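Local coordinates for protein CCMAN5 (Cellulosimicrobium cellulans, PDB 2XSG) that hydrolyses alpha-mannosidic linkages as a family 92 glycosidase, probably including mannose that caps mannose-6-phosphate on yeast-made glycans, at residues Thr208-Asp219 against Gln229-Phe240. Numbering follows the deposited sequence.
Sequences TLQPATVQTWGD and QDGVDTGAILTF
Gln229 reaches across to Thr216 with a chain bent at chi2, which lays its amide beside the hydroxyl: NE2 donates to Thr216 OG1 over 2.9 Å, nearly straight at 169° and within the amide plane. Thr216 OG1 also bonds to the backbone O of Ala226. In the loop that follows strand 229-231, the carboxylate of Asp219 takes two consecutive backbone amides, one on each oxygen. Val232 N lies 3.0 Å from Asp219 OD2 on its syn lone pair, whereas Asp233 N approaches OD1 from the syn side but out of the carboxylate plane. The carboxylate of Asp233 is turned to the indole instead, CG anti to the backbone N (chi1 -172°), and OD1 accepts Trp217 NE1 at 2.9 Å. The two planes stand 88° apart, and OD1 is met from above its carboxylate; a salt bridge from Arg91 reaches the same oxygen. Gly235 then slides under the indole, its CA 3.3 Å from the centroid of the six-membered ring in a CH-pi contact; a CB here would clash with Trp217 CZ2. A leucine in place of Trp217 would probably leave Asp233 OD1 without its indole donor and Gly235 without its aromatic cover. Gly235 also enters a strand paired antiparallel with 212-217 inside a five-stranded sheet of the family 92 N-terminal domain; Gly235, Ile237 and Thr239 form hydrogen-bonded pairs with Trp217, Gln215 and Thr213. The tightest of these rungs is Ile237 N to Gln215 O, 2.7 Å. Ile237 CG1 meets the indole edge at CZ3, while on the opposite sheet face Ala236 and Leu238 CD2 pack on Val214 CG2. Phe240 takes Ala212 CB over its ring face, 4.0 Å from the centroid, and Thr208 CG2 at its edge, 3.7 Å from CZ.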
loop_
_atom_site.group_PDB
_atom_site.type_symbol
_atom_site.label_atom_id
_atom_site.label_comp_id
_atom_site.label_asym_id
_atom_site.label_seq_id
_atom_site.Cartn_x
_atom_site.Cartn_y
_atom_site.Cartn_z
ATOM N N THR A 208 -25.833 11.679 -15.621
ATOM C CA THR A 208 -25.938 13.087 -15.253
ATOM C C THR A 208 -27.199 13.223 -14.406
ATOM O O THR A 208 -28.073 12.337 -14.421
ATOM C CB THR A 208 -26.020 14.028 -16.487
ATOM O OG1 THR A 208 -27.260 13.826 -17.166
ATOM C CG2 THR A 208 -24.855 13.779 -17.466
ATOM N N LEU A 209 -27.273 14.309 -13.648
ATOM C CA LEU A 209 -28.444 14.600 -12.847
ATOM C C LEU A 209 -29.260 15.740 -13.464
ATOM O O LEU A 209 -30.355 16.049 -12.986
ATOM C CB LEU A 209 -28.041 14.920 -11.395
ATOM C CG LEU A 209 -27.253 13.813 -10.684
ATOM C CD1 LEU A 209 -26.755 14.303 -9.333
ATOM C CD2 LEU A 209 -28.097 12.540 -10.514
ATOM N N GLN A 210 -28.719 16.350 -14.519
ATOM C CA GLN A 210 -29.404 17.391 -15.303
ATOM C C GLN A 210 -29.482 16.959 -16.757
ATOM O O GLN A 210 -28.733 16.054 -17.161
ATOM C CB GLN A 210 -28.680 18.745 -15.181
ATOM C CG GLN A 210 -28.826 19.393 -13.811
ATOM C CD GLN A 210 -27.954 18.727 -12.757
ATOM O OE1 GLN A 210 -28.322 18.648 -11.581
ATOM N NE2 GLN A 210 -26.793 18.241 -13.174
ATOM N N PRO A 211 -30.426 17.539 -17.540
ATOM C CA PRO A 211 -30.535 17.134 -18.941
ATOM C C PRO A 211 -29.276 17.513 -19.720
ATOM O O PRO A 211 -28.652 18.559 -19.457
ATOM C CB PRO A 211 -31.744 17.930 -19.459
ATOM C CG PRO A 211 -32.550 18.245 -18.245
ATOM C CD PRO A 211 -31.566 18.387 -17.117
ATOM N N ALA A 212 -28.903 16.654 -20.661
ATOM C CA ALA A 212 -27.690 16.865 -21.439
ATOM C C ALA A 212 -27.868 16.267 -22.822
ATOM O O ALA A 212 -28.673 15.358 -22.998
ATOM C CB ALA A 212 -26.478 16.231 -20.727
ATOM N N THR A 213 -27.150 16.807 -23.807
ATOM C CA THR A 213 -27.020 16.146 -25.095
ATOM C C THR A 213 -25.600 15.590 -25.152
ATOM O O THR A 213 -24.760 15.928 -24.322
ATOM C CB THR A 213 -27.286 17.081 -26.305
ATOM O OG1 THR A 213 -26.410 18.214 -26.242
ATOM C CG2 THR A 213 -28.771 17.535 -26.354
ATOM N N VAL A 214 -25.320 14.751 -26.132
ATOM C CA VAL A 214 -24.070 13.998 -26.093
ATOM C C VAL A 214 -23.545 13.615 -27.482
ATOM O O VAL A 214 -24.314 13.338 -28.412
ATOM C CB VAL A 214 -24.222 12.764 -25.139
ATOM C CG1 VAL A 214 -25.403 11.918 -25.551
ATOM C CG2 VAL A 214 -22.918 11.942 -25.014
ATOM N N GLN A 215 -22.225 13.670 -27.616
ATOM C CA GLN A 215 -21.521 13.194 -28.786
ATOM C C GLN A 215 -20.406 12.272 -28.325
ATOM O O GLN A 215 -19.902 12.406 -27.199
ATOM C CB GLN A 215 -20.935 14.363 -29.556
ATOM C CG GLN A 215 -22.000 15.207 -30.238
ATOM C CD GLN A 215 -21.409 16.231 -31.174
ATOM O OE1 GLN A 215 -20.578 17.055 -30.779
ATOM N NE2 GLN A 215 -21.836 16.188 -32.434
ATOM N N THR A 216 -20.023 11.333 -29.183
ATOM C CA THR A 216 -18.982 10.379 -28.823
ATOM C C THR A 216 -17.862 10.438 -29.825
ATOM O O THR A 216 -18.026 11.017 -30.895
ATOM C CB THR A 216 -19.518 8.950 -28.774
ATOM O OG1 THR A 216 -19.981 8.576 -30.079
ATOM C CG2 THR A 216 -20.657 8.839 -27.749
ATOM N N TRP A 217 -16.730 9.851 -29.468
ATOM C CA TRP A 217 -15.628 9.644 -30.411
ATOM C C TRP A 217 -15.029 8.240 -30.302
ATOM O O TRP A 217 -15.078 7.618 -29.245
ATOM C CB TRP A 217 -14.536 10.701 -30.238
ATOM C CG TRP A 217 -13.633 10.480 -29.063
ATOM C CD1 TRP A 217 -12.613 9.582 -28.976
ATOM C CD2 TRP A 217 -13.656 11.181 -27.813
ATOM N NE1 TRP A 217 -12.001 9.672 -27.748
ATOM C CE2 TRP A 217 -12.618 10.646 -27.016
ATOM C CE3 TRP A 217 -14.444 12.219 -27.294
ATOM C CZ2 TRP A 217 -12.339 11.112 -25.728
ATOM C CZ3 TRP A 217 -14.177 12.679 -25.997
ATOM C CH2 TRP A 217 -13.128 12.126 -25.235
ATOM N N GLY A 218 -14.470 7.765 -31.407
ATOM C CA GLY A 218 -13.703 6.535 -31.439
ATOM C C GLY A 218 -12.310 6.820 -31.976
ATOM O O GLY A 218 -11.843 7.993 -31.991
ATOM N N ASP A 219 -11.655 5.763 -32.447
ATOM C CA ASP A 219 -10.221 5.814 -32.770
ATOM C C ASP A 219 -9.836 6.648 -33.991
ATOM O O ASP A 219 -8.651 6.951 -34.192
ATOM C CB ASP A 219 -9.671 4.400 -32.899
ATOM C CG ASP A 219 -9.637 3.671 -31.563
ATOM O OD1 ASP A 219 -8.768 4.003 -30.719
ATOM O OD2 ASP A 219 -10.488 2.775 -31.366
ATOM N N GLN A 229 -19.601 3.430 -29.064
ATOM C CA GLN A 229 -18.230 3.298 -29.533
ATOM C C GLN A 229 -17.596 2.108 -28.844
ATOM O O GLN A 229 -17.952 1.771 -27.715
ATOM C CB GLN A 229 -17.389 4.554 -29.230
ATOM C CG GLN A 229 -17.911 5.878 -29.801
ATOM C CD GLN A 229 -17.728 6.028 -31.315
ATOM O OE1 GLN A 229 -16.968 5.308 -31.930
ATOM N NE2 GLN A 229 -18.410 6.998 -31.902
ATOM N N ASP A 230 -16.642 1.484 -29.526
ATOM C CA ASP A 230 -15.943 0.331 -29.000
ATOM C C ASP A 230 -14.579 0.237 -29.682
ATOM O O ASP A 230 -14.498 0.021 -30.882
ATOM C CB ASP A 230 -16.768 -0.927 -29.277
ATOM C CG ASP A 230 -16.277 -2.137 -28.513
ATOM O OD1 ASP A 230 -15.327 -2.018 -27.704
ATOM O OD2 ASP A 230 -16.871 -3.225 -28.729
ATOM N N GLY A 231 -13.507 0.397 -28.919
ATOM C CA GLY A 231 -12.168 0.435 -29.515
ATOM C C GLY A 231 -11.114 0.571 -28.442
ATOM O O GLY A 231 -11.107 -0.190 -27.481
ATOM N N VAL A 232 -10.227 1.545 -28.615
ATOM C CA VAL A 232 -9.143 1.807 -27.669
ATOM C C VAL A 232 -9.291 3.222 -27.119
ATOM O O VAL A 232 -9.545 3.405 -25.916
ATOM C CB VAL A 232 -7.771 1.630 -28.339
ATOM C CG1 VAL A 232 -6.656 1.790 -27.321
ATOM C CG2 VAL A 232 -7.678 0.262 -28.983
ATOM N N ASP A 233 -9.148 4.214 -28.003
ATOM C CA ASP A 233 -9.424 5.616 -27.660
ATOM C C ASP A 233 -10.890 5.903 -27.981
ATOM O O ASP A 233 -11.262 6.083 -29.159
ATOM C CB ASP A 233 -8.502 6.540 -28.464
ATOM C CG ASP A 233 -8.578 8.004 -28.033
ATOM O OD1 ASP A 233 -9.463 8.373 -27.236
ATOM O OD2 ASP A 233 -7.725 8.800 -28.502
ATOM N N THR A 234 -11.731 5.922 -26.947
ATOM C CA THR A 234 -13.123 6.337 -27.103
ATOM C C THR A 234 -13.442 7.382 -26.040
ATOM O O THR A 234 -12.687 7.552 -25.064
ATOM C CB THR A 234 -14.148 5.137 -27.014
ATOM O OG1 THR A 234 -14.167 4.598 -25.688
ATOM C CG2 THR A 234 -13.788 4.028 -27.987
ATOM N N GLY A 235 -14.552 8.087 -26.239
ATOM C CA GLY A 235 -15.033 9.042 -25.264
ATOM C C GLY A 235 -16.400 9.597 -25.572
ATOM O O GLY A 235 -16.983 9.300 -26.619
ATOM N N ALA A 236 -16.907 10.413 -24.653
ATOM C CA ALA A 236 -18.180 11.106 -24.827
ATOM C C ALA A 236 -18.082 12.532 -24.293
ATOM O O ALA A 236 -17.322 12.808 -23.364
ATOM C CB ALA A 236 -19.308 10.343 -24.133
ATOM N N ILE A 237 -18.828 13.441 -24.910
ATOM C CA ILE A 237 -18.875 14.829 -24.456
ATOM C C ILE A 237 -20.320 15.178 -24.135
ATOM O O ILE A 237 -21.198 15.068 -24.993
ATOM C CB ILE A 237 -18.251 15.804 -25.489
ATOM C CG1 ILE A 237 -16.807 15.339 -25.824
ATOM C CG2 ILE A 237 -18.279 17.236 -24.966
ATOM C CD1 ILE A 237 -16.020 16.249 -26.754
ATOM N N LEU A 238 -20.555 15.532 -22.878
ATOM C CA LEU A 238 -21.880 15.910 -22.396
ATOM C C LEU A 238 -21.986 17.422 -22.417
ATOM O O LEU A 238 -21.088 18.101 -21.939
ATOM C CB LEU A 238 -22.086 15.408 -20.959
ATOM C CG LEU A 238 -21.982 13.889 -20.737
ATOM C CD1 LEU A 238 -21.560 13.553 -19.300
ATOM C CD2 LEU A 238 -23.294 13.174 -21.116
ATOM N N THR A 239 -23.080 17.940 -22.964
ATOM C CA THR A 239 -23.330 19.380 -23.019
ATOM C C THR A 239 -24.667 19.683 -22.338
ATOM O O THR A 239 -25.692 19.036 -22.627
ATOM C CB THR A 239 -23.301 19.915 -24.471
ATOM O OG1 THR A 239 -22.052 19.561 -25.085
ATOM C CG2 THR A 239 -23.444 21.440 -24.503
ATOM N N PHE A 240 -24.628 20.654 -21.426
ATOM C CA PHE A 240 -25.768 21.038 -20.600
ATOM C C PHE A 240 -26.341 22.399 -21.010
ATOM O O PHE A 240 -25.704 23.166 -21.732
ATOM C CB PHE A 240 -25.358 21.057 -19.117
ATOM C CG PHE A 240 -24.790 19.760 -18.644
ATOM C CD1 PHE A 240 -23.438 19.454 -18.846
ATOM C CD2 PHE A 240 -25.612 18.807 -18.041
ATOM C CE1 PHE A 240 -22.911 18.225 -18.422
ATOM C CE2 PHE A 240 -25.089 17.581 -17.613
ATOM C CZ PHE A 240 -23.741 17.293 -17.802
#